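Local coordinates for protein SsRai1 (Scheffersomyces stipitis, PDB 5BTO) that hydrolyses the NAD cap from the 5' end of capped RNAs with a divalent metal cation, and binds and stimulates the exoribonuclease RAT1, at residues Thr95-Glu98 / Gln99-Asn103; Glu150-Leu153 / Ala154-Lys157; Arg374-Met377 / Gly378-Ser382; Ser392-Lys395 / Gln396-Ser400. All blocks are in the same frame, centred on the assembly; numbering follows the deposited sequence.

All four contacts are local, between side chains a few residues apart. Contacts 1, 2 and 3 lie at the surface, whereas contact 4 is partly buried. Contacts 1 and 4 each lie within one helix, 87-101 and 392-400, and these two helices pack together through Glu98, Trp397 and Arg398; the centres of the two contacts are about 13 Å apart. Contact 3 is the turn from strand 370-375 into helix 378-388, which precedes helix 392-400. Contact 2, on helix 149-166, approaches contact 3 to about 5 Å between nearest atoms. The chemistry ranges from a direct salt bridge in contact 1, through water-relayed carboxylates in contacts 2 and 3, to a guanidinium against an aromatic ring in contact 4.

Contact 1. Residues Thr95-Glu98 / Gln99-Asn103; sequences TKYE and QEHNN
Lys96 and Glu100, one turn apart near the C-terminal end of helix 87-101, form a salt bridge. Lys96 NZ meets Glu100 OE2 on its syn side at 3.0 Å, only 18° out of the carboxylate plane, and adds a weak second bond to OE1. The lysine chain runs extended as far as CE; the last torsion (chi4 59°) then bends NZ round to the acid. On the next flank Tyr97 leans its ring obliquely against two methylenes, CE1 to His101 CB at 3.7 Å and CE2 to Asn102 CB at 3.9 Å. The Asn102 amide is turned almost parallel to the ring, 18° between planes, and its ND2 bonds to Glu105 O. Thr95 and Gln99 run side by side in the same direction, with Thr95 CG2 3.4 Å from Gln99 NE2. In the backbone, Tyr97 O accepts His101 N at 2.8 Å and draws weaker bonds from Glu100 N and Asn102 N, so three donors converge on one carbonyl. Further out, the ring of Phe30 meets that of Tyr97, and the buried Glu98 carboxylate is held by Trp397, Arg398 and Val107 N. With an alanine at Lys96, the Glu100 carboxylate would probably lose its partner within the helix and be freer to swing. The two ion pairs thus differ in setting: Lys96 with Glu100 works within one turn, at a site where Glu100 is exposed, while Glu98 spends its charge inside, tying the helix to helix 392-400.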
loop_
_atom_site.group_PDB
_atom_site.type_symbol
_atom_site.label_atom_id
_atom_site.label_comp_id
_atom_site.label_asym_id
_atom_site.label_seq_id
_atom_site.Cartn_x
_atom_site.Cartn_y
_atom_site.Cartn_z
ATOM N N THR A 95 17.885 30.617 -7.557
ATOM C CA THR A 95 19.033 31.317 -6.989
ATOM C C THR A 95 18.779 32.824 -7.006
ATOM O O THR A 95 19.017 33.519 -6.020
ATOM C CB THR A 95 20.318 30.981 -7.757
ATOM O OG1 THR A 95 20.606 29.580 -7.609
ATOM C CG2 THR A 95 21.496 31.784 -7.206
ATOM N N LYS A 96 18.288 33.310 -8.133
ATOM C CA LYS A 96 18.010 34.740 -8.280
ATOM C C LYS A 96 16.962 35.175 -7.268
ATOM O O LYS A 96 17.085 36.220 -6.627
ATOM C CB LYS A 96 17.559 35.019 -9.706
ATOM C CG LYS A 96 17.289 36.494 -10.022
ATOM C CD LYS A 96 16.876 36.622 -11.475
ATOM C CE LYS A 96 16.607 38.078 -11.864
ATOM N NZ LYS A 96 17.816 38.936 -11.650
ATOM N N TYR A 97 15.917 34.367 -7.118
ATOM C CA TYR A 97 14.892 34.662 -6.127
ATOM C C TYR A 97 15.448 34.713 -4.695
ATOM O O TYR A 97 15.144 35.636 -3.928
ATOM C CB TYR A 97 13.731 33.657 -6.228
ATOM C CG TYR A 97 12.779 33.768 -5.063
ATOM C CD1 TYR A 97 11.812 34.761 -5.031
ATOM C CD2 TYR A 97 12.872 32.902 -3.973
ATOM C CE1 TYR A 97 10.955 34.886 -3.971
ATOM C CE2 TYR A 97 12.008 33.023 -2.897
ATOM C CZ TYR A 97 11.054 34.026 -2.905
ATOM O OH TYR A 97 10.185 34.175 -1.851
ATOM N N GLU A 98 16.265 33.731 -4.327
ATOM C CA GLU A 98 16.783 33.683 -2.970
ATOM C C GLU A 98 17.665 34.894 -2.672
ATOM O O GLU A 98 17.558 35.507 -1.610
ATOM C CB GLU A 98 17.502 32.352 -2.709
ATOM C CG GLU A 98 16.522 31.181 -2.819
ATOM C CD GLU A 98 17.153 29.819 -2.594
ATOM O OE1 GLU A 98 18.393 29.691 -2.707
ATOM O OE2 GLU A 98 16.381 28.872 -2.314
ATOM N N GLN A 99 18.504 35.245 -3.636
ATOM C CA GLN A 99 19.387 36.416 -3.521
ATOM C C GLN A 99 18.634 37.742 -3.431
ATOM O O GLN A 99 19.003 38.628 -2.653
ATOM C CB GLN A 99 20.306 36.469 -4.732
ATOM C CG GLN A 99 21.360 35.383 -4.740
ATOM C CD GLN A 99 22.050 35.263 -6.077
ATOM O OE1 GLN A 99 21.584 35.808 -7.077
ATOM N NE2 GLN A 99 23.173 34.552 -6.103
ATOM N N GLU A 100 17.593 37.890 -4.244
ATOM C CA GLU A 100 16.983 39.210 -4.434
ATOM C C GLU A 100 15.689 39.462 -3.664
ATOM O O GLU A 100 15.343 40.619 -3.388
ATOM C CB GLU A 100 16.788 39.486 -5.927
ATOM C CG GLU A 100 18.114 39.531 -6.681
ATOM C CD GLU A 100 17.955 39.646 -8.180
ATOM O OE1 GLU A 100 16.825 39.893 -8.646
ATOM O OE2 GLU A 100 18.971 39.496 -8.893
ATOM N N HIS A 101 14.982 38.394 -3.308
ATOM C CA HIS A 101 13.683 38.553 -2.676
ATOM C C HIS A 101 13.507 37.765 -1.386
ATOM O O HIS A 101 12.537 37.977 -0.657
ATOM C CB HIS A 101 12.564 38.241 -3.680
ATOM C CG HIS A 101 12.582 39.145 -4.872
ATOM N ND1 HIS A 101 12.224 40.473 -4.795
ATOM C CD2 HIS A 101 12.963 38.930 -6.154
ATOM C CE1 HIS A 101 12.362 41.034 -5.983
ATOM N NE2 HIS A 101 12.810 40.119 -6.826
ATOM N N ASN A 102 14.432 36.864 -1.086
ATOM C CA ASN A 102 14.286 36.098 0.136
ATOM C C ASN A 102 15.373 36.414 1.150
ATOM O O ASN A 102 15.702 35.586 1.987
ATOM C CB ASN A 102 14.250 34.595 -0.156
ATOM C CG ASN A 102 13.541 33.819 0.926
ATOM O OD1 ASN A 102 12.556 34.295 1.496
ATOM N ND2 ASN A 102 14.042 32.618 1.228
ATOM N N ASN A 103 15.931 37.616 1.060
ATOM C CA ASN A 103 16.921 38.087 2.020
ATOM C C ASN A 103 18.136 37.175 2.126
ATOM O O ASN A 103 18.743 37.049 3.196
ATOM C CB ASN A 103 16.287 38.306 3.397
ATOM C CG ASN A 103 17.266 38.882 4.400
ATOM O OD1 ASN A 103 17.748 40.009 4.244
ATOM N ND2 ASN A 103 17.573 38.108 5.437
#

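Contact 2. Residues Glu150-Leu153 / Ala154-Lys157; sequences EIEL and ARRK
Arg155 folds back along helix 149-166 over Ile151, one turn earlier. Its CB sits 3.2 Å from Ile151 O, the same carbonyl that accepts Arg155 N. From there CG leaves on the side away from the backbone N (chi1 -166°), and a bend at chi3 (-79°) swings the guanidinium over the isoleucine. Ile151 CG2 lies 3.6 Å above the guanidinium plane, over its centre, with CZ as its nearest atom. At the tip NH1 forms a salt bridge with Asp133 and also donates, at 2.8 Å, to a water placed at the edge of the group and in its plane. That water passes a short bond of 2.5 Å to Glu152 OE2. Direct pairing is absent here: Glu152 OE2 stays 4.4 Å from Arg155 NH1 and well out of the guanidinium plane, leaving attraction between charges and the water relay. Glu152 is bent at chi2, and its OE1 hangs 4.0 Å from NH2 of Arg156, above one face of that second guanidinium, toward its rim, where no N-H points at it, the two planes 68° apart. One carboxylate therefore lies between two arginines without a direct bond to either. Such i to i+3 and i to i+4 pairing is characteristic of a surface helix; here Asp133, on strand 132-139, connects it to the large mixed sheet, and the side chain of Arg156 is about 10 Å from the substrate-binding Gly116.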
loop_
_atom_site.group_PDB
_atom_site.type_symbol
_atom_site.label_atom_id
_atom_site.label_comp_id
_atom_site.label_asym_id
_atom_site.label_seq_id
_atom_site.Cartn_x
_atom_site.Cartn_y
_atom_site.Cartn_z
ATOM N N GLU A 150 18.358 10.397 -19.532
ATOM C CA GLU A 150 18.598 9.248 -20.400
ATOM C C GLU A 150 17.328 8.410 -20.565
ATOM O O GLU A 150 16.965 8.032 -21.677
ATOM C CB GLU A 150 19.749 8.392 -19.859
ATOM C CG GLU A 150 19.339 7.501 -18.702
ATOM C CD GLU A 150 20.501 7.048 -17.848
ATOM O OE1 GLU A 150 21.626 6.913 -18.381
ATOM O OE2 GLU A 150 20.280 6.827 -16.638
ATOM N N ILE A 151 16.643 8.138 -19.459
ATOM C CA ILE A 151 15.425 7.336 -19.510
ATOM C C ILE A 151 14.363 8.023 -20.361
ATOM O O ILE A 151 13.701 7.380 -21.182
ATOM C CB ILE A 151 14.882 7.025 -18.099
ATOM C CG1 ILE A 151 15.798 6.013 -17.400
ATOM C CG2 ILE A 151 13.447 6.503 -18.179
ATOM C CD1 ILE A 151 15.372 5.660 -15.983
ATOM N N GLU A 152 14.223 9.334 -20.186
ATOM C CA GLU A 152 13.259 10.102 -20.975
ATOM C C GLU A 152 13.578 10.059 -22.461
ATOM O O GLU A 152 12.677 9.924 -23.289
ATOM C CB GLU A 152 13.192 11.555 -20.501
ATOM C CG GLU A 152 12.476 11.713 -19.186
ATOM C CD GLU A 152 11.142 10.986 -19.168
ATOM O OE1 GLU A 152 10.332 11.187 -20.104
ATOM O OE2 GLU A 152 10.913 10.205 -18.221
ATOM N N LEU A 153 14.858 10.185 -22.793
ATOM C CA LEU A 153 15.288 10.151 -24.187
ATOM C C LEU A 153 14.949 8.810 -24.817
ATOM O O LEU A 153 14.375 8.746 -25.903
ATOM C CB LEU A 153 16.791 10.412 -24.293
ATOM C CG LEU A 153 17.238 11.874 -24.193
ATOM C CD1 LEU A 153 18.759 11.982 -24.109
ATOM C CD2 LEU A 153 16.705 12.669 -25.374
ATOM N N ALA A 154 15.306 7.737 -24.122
ATOM C CA ALA A 154 15.071 6.394 -24.627
ATOM C C ALA A 154 13.581 6.105 -24.756
ATOM O O ALA A 154 13.152 5.411 -25.678
ATOM C CB ALA A 154 15.735 5.367 -23.723
ATOM N N ARG A 155 12.798 6.652 -23.831
ATOM C CA ARG A 155 11.373 6.354 -23.754
ATOM C C ARG A 155 10.578 6.969 -24.906
ATOM O O ARG A 155 9.727 6.308 -25.502
ATOM C CB ARG A 155 10.820 6.821 -22.408
ATOM C CG ARG A 155 9.440 6.291 -22.062
ATOM C CD ARG A 155 9.237 6.264 -20.550
ATOM N NE ARG A 155 9.882 5.108 -19.929
ATOM C CZ ARG A 155 10.103 4.976 -18.622
ATOM N NH1 ARG A 155 9.746 5.939 -17.769
ATOM N NH2 ARG A 155 10.691 3.879 -18.169
ATOM N N ARG A 156 10.857 8.227 -25.225
ATOM C CA ARG A 156 10.141 8.894 -26.310
ATOM C C ARG A 156 10.467 8.262 -27.663
ATOM O O ARG A 156 9.587 8.095 -28.508
ATOM C CB ARG A 156 10.432 10.397 -26.323
ATOM C CG ARG A 156 9.876 11.146 -25.117
ATOM C CD ARG A 156 9.924 12.652 -25.329
ATOM N NE ARG A 156 10.544 13.350 -24.207
ATOM C CZ ARG A 156 9.871 13.954 -23.231
ATOM N NH1 ARG A 156 8.545 13.954 -23.234
ATOM N NH2 ARG A 156 10.528 14.564 -22.250
ATOM N N LYS A 157 11.734 7.909 -27.860
ATOM C CA LYS A 157 12.156 7.247 -29.088
ATOM C C LYS A 157 11.525 5.864 -29.187
ATOM O O LYS A 157 11.057 5.458 -30.252
ATOM C CB LYS A 157 13.681 7.141 -29.142
ATOM C CG LYS A 157 14.210 6.563 -30.440
ATOM C CD LYS A 157 13.683 7.337 -31.642
ATOM C CE LYS A 157 14.197 6.744 -32.946
ATOM N NZ LYS A 157 13.879 5.290 -33.065
HETATM O O HOH W 1 9.050 8.612 -18.376
#

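Contact 3. Residues Arg374-Met377 / Gly378-Ser382; sequences RELM and GNENS
Leu376 and Glu380 meet across the turn from strand 370-375 into helix 378-388, their side chains crossing at about a right angle. Both CB atoms face the other segment and stand 3.9 Å apart. The first torsion of Glu380 sets CG beside its own backbone N (chi1 -66°), and the extended chain beyond brings the carboxylate up against the leucine branch: OE1 is 3.3 Å from Leu376 CD2. The other oxygen, OE2, accepts a bond of 2.9 Å from a water. This water in turn takes the backbone N of Met377 at 3.0 Å and, weakly, NH1 of Arg374. Met377 occupies the N-cap position. Its carbonyl O receives Asn381 N in a nearly straight bond of 3.1 Å (N-H...O 174°), and a weak one from Glu380 N. Asn381 itself turns its amide away, with OD1 taken by Arg385. Glu380 is the third residue of the helix, the place from which a capping-box glutamate would reach the N-cap N directly; here the water makes that link. Leu376 is packed meanwhile against Ala359 and Arg361 of strand 359-365. The chemistry is that of an acid with one oxygen against hydrocarbon and the other hydrated; the nearby helix start, Arg374, and long, weak ion pairs with Arg361 and Arg383 would favour its negative form.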
loop_
_atom_site.group_PDB
_atom_site.type_symbol
_atom_site.label_atom_id
_atom_site.label_comp_id
_atom_site.label_asym_id
_atom_site.label_seq_id
_atom_site.Cartn_x
_atom_site.Cartn_y
_atom_site.Cartn_z
ATOM N N ARG A 374 14.587 3.241 -4.840
ATOM C CA ARG A 374 15.867 2.536 -4.893
ATOM C C ARG A 374 17.030 3.507 -4.734
ATOM O O ARG A 374 17.027 4.587 -5.321
ATOM C CB ARG A 374 15.965 1.790 -6.225
ATOM C CG ARG A 374 17.334 1.288 -6.578
ATOM C CD ARG A 374 17.258 0.380 -7.788
ATOM N NE ARG A 374 16.969 1.099 -9.025
ATOM C CZ ARG A 374 17.909 1.588 -9.827
ATOM N NH1 ARG A 374 19.188 1.446 -9.506
ATOM N NH2 ARG A 374 17.578 2.215 -10.947
ATOM N N GLU A 375 18.023 3.121 -3.933
ATOM C CA GLU A 375 19.238 3.915 -3.782
ATOM C C GLU A 375 20.136 3.705 -4.998
ATOM O O GLU A 375 20.444 2.567 -5.361
ATOM C CB GLU A 375 19.991 3.504 -2.505
ATOM C CG GLU A 375 21.266 4.297 -2.246
ATOM C CD GLU A 375 21.973 3.876 -0.969
ATOM O OE1 GLU A 375 21.317 3.292 -0.074
ATOM O OE2 GLU A 375 23.194 4.129 -0.865
ATOM N N LEU A 376 20.560 4.799 -5.627
ATOM C CA LEU A 376 21.446 4.723 -6.784
ATOM C C LEU A 376 22.886 4.523 -6.313
ATOM O O LEU A 376 23.208 4.798 -5.157
ATOM C CB LEU A 376 21.328 5.999 -7.636
ATOM C CG LEU A 376 19.952 6.210 -8.283
ATOM C CD1 LEU A 376 19.775 7.615 -8.868
ATOM C CD2 LEU A 376 19.696 5.137 -9.346
ATOM N N MET A 377 23.746 4.048 -7.206
ATOM C CA MET A 377 25.157 3.882 -6.889
ATOM C C MET A 377 25.882 5.229 -6.983
ATOM O O MET A 377 25.311 6.222 -7.444
ATOM C CB MET A 377 25.785 2.835 -7.812
ATOM C CG MET A 377 25.099 1.468 -7.744
ATOM S SD MET A 377 25.976 0.293 -6.687
ATOM C CE MET A 377 24.932 -1.160 -6.788
ATOM N N GLY A 378 27.133 5.264 -6.541
ATOM C CA GLY A 378 27.862 6.510 -6.387
ATOM C C GLY A 378 28.026 7.325 -7.655
ATOM O O GLY A 378 27.969 8.553 -7.621
ATOM N N ASN A 379 28.250 6.660 -8.779
ATOM C CA ASN A 379 28.503 7.398 -10.013
ATOM C C ASN A 379 27.236 8.060 -10.570
ATOM O O ASN A 379 27.307 9.116 -11.204
ATOM C CB ASN A 379 29.217 6.526 -11.051
ATOM C CG ASN A 379 30.718 6.397 -10.771
ATOM O OD1 ASN A 379 31.353 7.332 -10.266
ATOM N ND2 ASN A 379 31.292 5.242 -11.105
ATOM N N GLU A 380 26.079 7.457 -10.318
ATOM C CA GLU A 380 24.820 8.112 -10.664
ATOM C C GLU A 380 24.587 9.322 -9.767
ATOM O O GLU A 380 24.190 10.390 -10.237
ATOM C CB GLU A 380 23.644 7.139 -10.574
ATOM C CG GLU A 380 23.714 6.018 -11.598
ATOM C CD GLU A 380 22.356 5.399 -11.851
ATOM O OE1 GLU A 380 21.381 6.162 -12.026
ATOM O OE2 GLU A 380 22.254 4.158 -11.855
ATOM N N ASN A 381 24.831 9.145 -8.474
ATOM C CA ASN A 381 24.782 10.246 -7.516
ATOM C C ASN A 381 25.668 11.407 -7.970
ATOM O O ASN A 381 25.236 12.573 -8.017
ATOM C CB ASN A 381 25.218 9.736 -6.132
ATOM C CG ASN A 381 25.196 10.825 -5.073
ATOM O OD1 ASN A 381 24.133 11.304 -4.682
ATOM N ND2 ASN A 381 26.378 11.220 -4.602
ATOM N N SER A 382 26.902 11.079 -8.333
ATOM C CA SER A 382 27.865 12.075 -8.781
ATOM C C SER A 382 27.375 12.799 -10.036
ATOM O O SER A 382 27.403 14.029 -10.111
ATOM C CB SER A 382 29.219 11.413 -9.042
ATOM O OG SER A 382 30.151 12.349 -9.542
HETATM O O HOH W 2 22.383 2.602 -9.388
#

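Contact 4. Residues Ser392-Lys395 / Gln396-Ser400; sequences SEFK and QWRES
Phe394 and Arg398 form an aromatic-arginine pair one turn apart on helix 392-400, near the C-terminal end of the chain. Phe394 CZ comes in over the centre of the guanidinium, 3.4 Å above its plane, where it lies 3.5 Å from Arg398 NH2. The two flat groups are 61° apart and so do not stack. Lower down, Arg398 CG makes a CH-pi contact over the ring face, 4.0 Å from the centroid and 21° off the normal. A bend at chi2 (-65°) lets one arginine chain do both, touching the ring with its methylene and its charged end. Arg398 N also donates to Phe394 O at 2.9 Å, the helix bond that sets the two residues one turn apart. On another flank Glu399 folds its CG to 3.1 Å from Lys395 O; the lysine NZ goes instead to Arg385 O. At the last turn Ser400 OG donates to Trp397 O at 2.7 Å. A leucine in place of Arg398 is likely to leave the carboxylates of Glu98 and Asp140 without this cationic partner, and the end of the Phe394 ring without the guanidinium it faces. NE of that arginine reaches Glu98, and NH1 reaches Asp140 and Gln142, while Trp397 NE1 bonds to Glu98. The helix is laid against helix 87-101, where Phe394 touches Leu91 and Thr95, and against strand 132-139, where Phe394, Lys395 and Arg398 all touch Tyr139.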
loop_
_atom_site.group_PDB
_atom_site.type_symbol
_atom_site.label_atom_id
_atom_site.label_comp_id
_atom_site.label_asym_id
_atom_site.label_seq_id
_atom_site.Cartn_x
_atom_site.Cartn_y
_atom_site.Cartn_z
ATOM N N SER A 392 26.734 23.952 -10.506
ATOM C CA SER A 392 27.817 24.500 -9.693
ATOM C C SER A 392 27.432 25.867 -9.130
ATOM O O SER A 392 27.754 26.188 -7.987
ATOM C CB SER A 392 29.128 24.571 -10.482
ATOM O OG SER A 392 29.004 25.384 -11.635
ATOM N N GLU A 393 26.722 26.658 -9.928
ATOM C CA GLU A 393 26.297 27.982 -9.490
ATOM C C GLU A 393 25.351 27.887 -8.292
ATOM O O GLU A 393 25.463 28.648 -7.335
ATOM C CB GLU A 393 25.623 28.743 -10.642
ATOM C CG GLU A 393 26.568 29.154 -11.772
ATOM C CD GLU A 393 26.923 28.011 -12.723
ATOM O OE1 GLU A 393 26.301 26.923 -12.647
ATOM O OE2 GLU A 393 27.834 28.215 -13.558
ATOM N N PHE A 394 24.411 26.947 -8.343
ATOM C CA PHE A 394 23.457 26.817 -7.258
ATOM C C PHE A 394 24.139 26.334 -5.975
ATOM O O PHE A 394 23.874 26.849 -4.892
ATOM C CB PHE A 394 22.330 25.866 -7.676
ATOM C CG PHE A 394 21.323 25.597 -6.600
ATOM C CD1 PHE A 394 20.416 26.576 -6.211
ATOM C CD2 PHE A 394 21.255 24.345 -6.001
ATOM C CE1 PHE A 394 19.482 26.320 -5.226
ATOM C CE2 PHE A 394 20.325 24.080 -5.020
ATOM C CZ PHE A 394 19.436 25.053 -4.630
ATOM N N LYS A 395 25.016 25.343 -6.093
ATOM C CA LYS A 395 25.698 24.820 -4.916
ATOM C C LYS A 395 26.579 25.881 -4.264
ATOM O O LYS A 395 26.599 26.020 -3.043
ATOM C CB LYS A 395 26.527 23.582 -5.269
ATOM C CG LYS A 395 25.654 22.396 -5.698
ATOM C CD LYS A 395 26.462 21.133 -5.908
ATOM C CE LYS A 395 27.354 21.222 -7.139
ATOM N NZ LYS A 395 28.279 20.040 -7.208
ATOM N N GLN A 396 27.291 26.634 -5.088
ATOM C CA GLN A 396 28.155 27.689 -4.564
ATOM C C GLN A 396 27.322 28.720 -3.808
ATOM O O GLN A 396 27.697 29.169 -2.721
ATOM C CB GLN A 396 28.950 28.350 -5.691
ATOM C CG GLN A 396 30.026 29.301 -5.215
ATOM C CD GLN A 396 30.814 29.884 -6.365
ATOM O OE1 GLN A 396 30.608 31.033 -6.751
ATOM N NE2 GLN A 396 31.720 29.092 -6.922
ATOM N N TRP A 397 26.177 29.082 -4.379
ATOM C CA TRP A 397 25.277 30.004 -3.708
ATOM C C TRP A 397 24.830 29.456 -2.358
ATOM O O TRP A 397 24.957 30.126 -1.345
ATOM C CB TRP A 397 24.065 30.346 -4.592
ATOM C CG TRP A 397 22.890 30.876 -3.832
ATOM C CD1 TRP A 397 21.648 30.299 -3.728
ATOM C CD2 TRP A 397 22.834 32.085 -3.065
ATOM N NE1 TRP A 397 20.835 31.072 -2.940
ATOM C CE2 TRP A 397 21.535 32.175 -2.522
ATOM C CE3 TRP A 397 23.756 33.099 -2.784
ATOM C CZ2 TRP A 397 21.134 33.236 -1.719
ATOM C CZ3 TRP A 397 23.355 34.153 -1.983
ATOM C CH2 TRP A 397 22.054 34.218 -1.463
ATOM N N ARG A 398 24.290 28.236 -2.338
ATOM C CA ARG A 398 23.775 27.693 -1.088
ATOM C C ARG A 398 24.873 27.533 -0.031
ATOM O O ARG A 398 24.636 27.743 1.153
ATOM C CB ARG A 398 23.041 26.370 -1.334
ATOM C CG ARG A 398 21.717 26.561 -2.057
ATOM C CD ARG A 398 20.738 27.336 -1.192
ATOM N NE ARG A 398 19.379 27.241 -1.716
ATOM C CZ ARG A 398 18.581 26.190 -1.542
ATOM N NH1 ARG A 398 19.009 25.130 -0.867
ATOM N NH2 ARG A 398 17.356 26.191 -2.069
ATOM N N GLU A 399 26.068 27.170 -0.472
ATOM C CA GLU A 399 27.221 27.078 0.429
ATOM C C GLU A 399 27.522 28.417 1.081
ATOM O O GLU A 399 27.895 28.483 2.251
ATOM C CB GLU A 399 28.451 26.588 -0.332
ATOM C CG GLU A 399 28.432 25.101 -0.688
ATOM C CD GLU A 399 29.485 24.751 -1.721
ATOM O OE1 GLU A 399 30.324 25.619 -2.031
ATOM O OE2 GLU A 399 29.472 23.611 -2.230
ATOM N N SER A 400 27.360 29.485 0.316
ATOM C CA SER A 400 27.781 30.811 0.778
ATOM C C SER A 400 26.850 31.377 1.846
ATOM O O SER A 400 27.208 32.302 2.567
ATOM C CB SER A 400 27.878 31.787 -0.398
ATOM O OG SER A 400 26.586 32.242 -0.805
#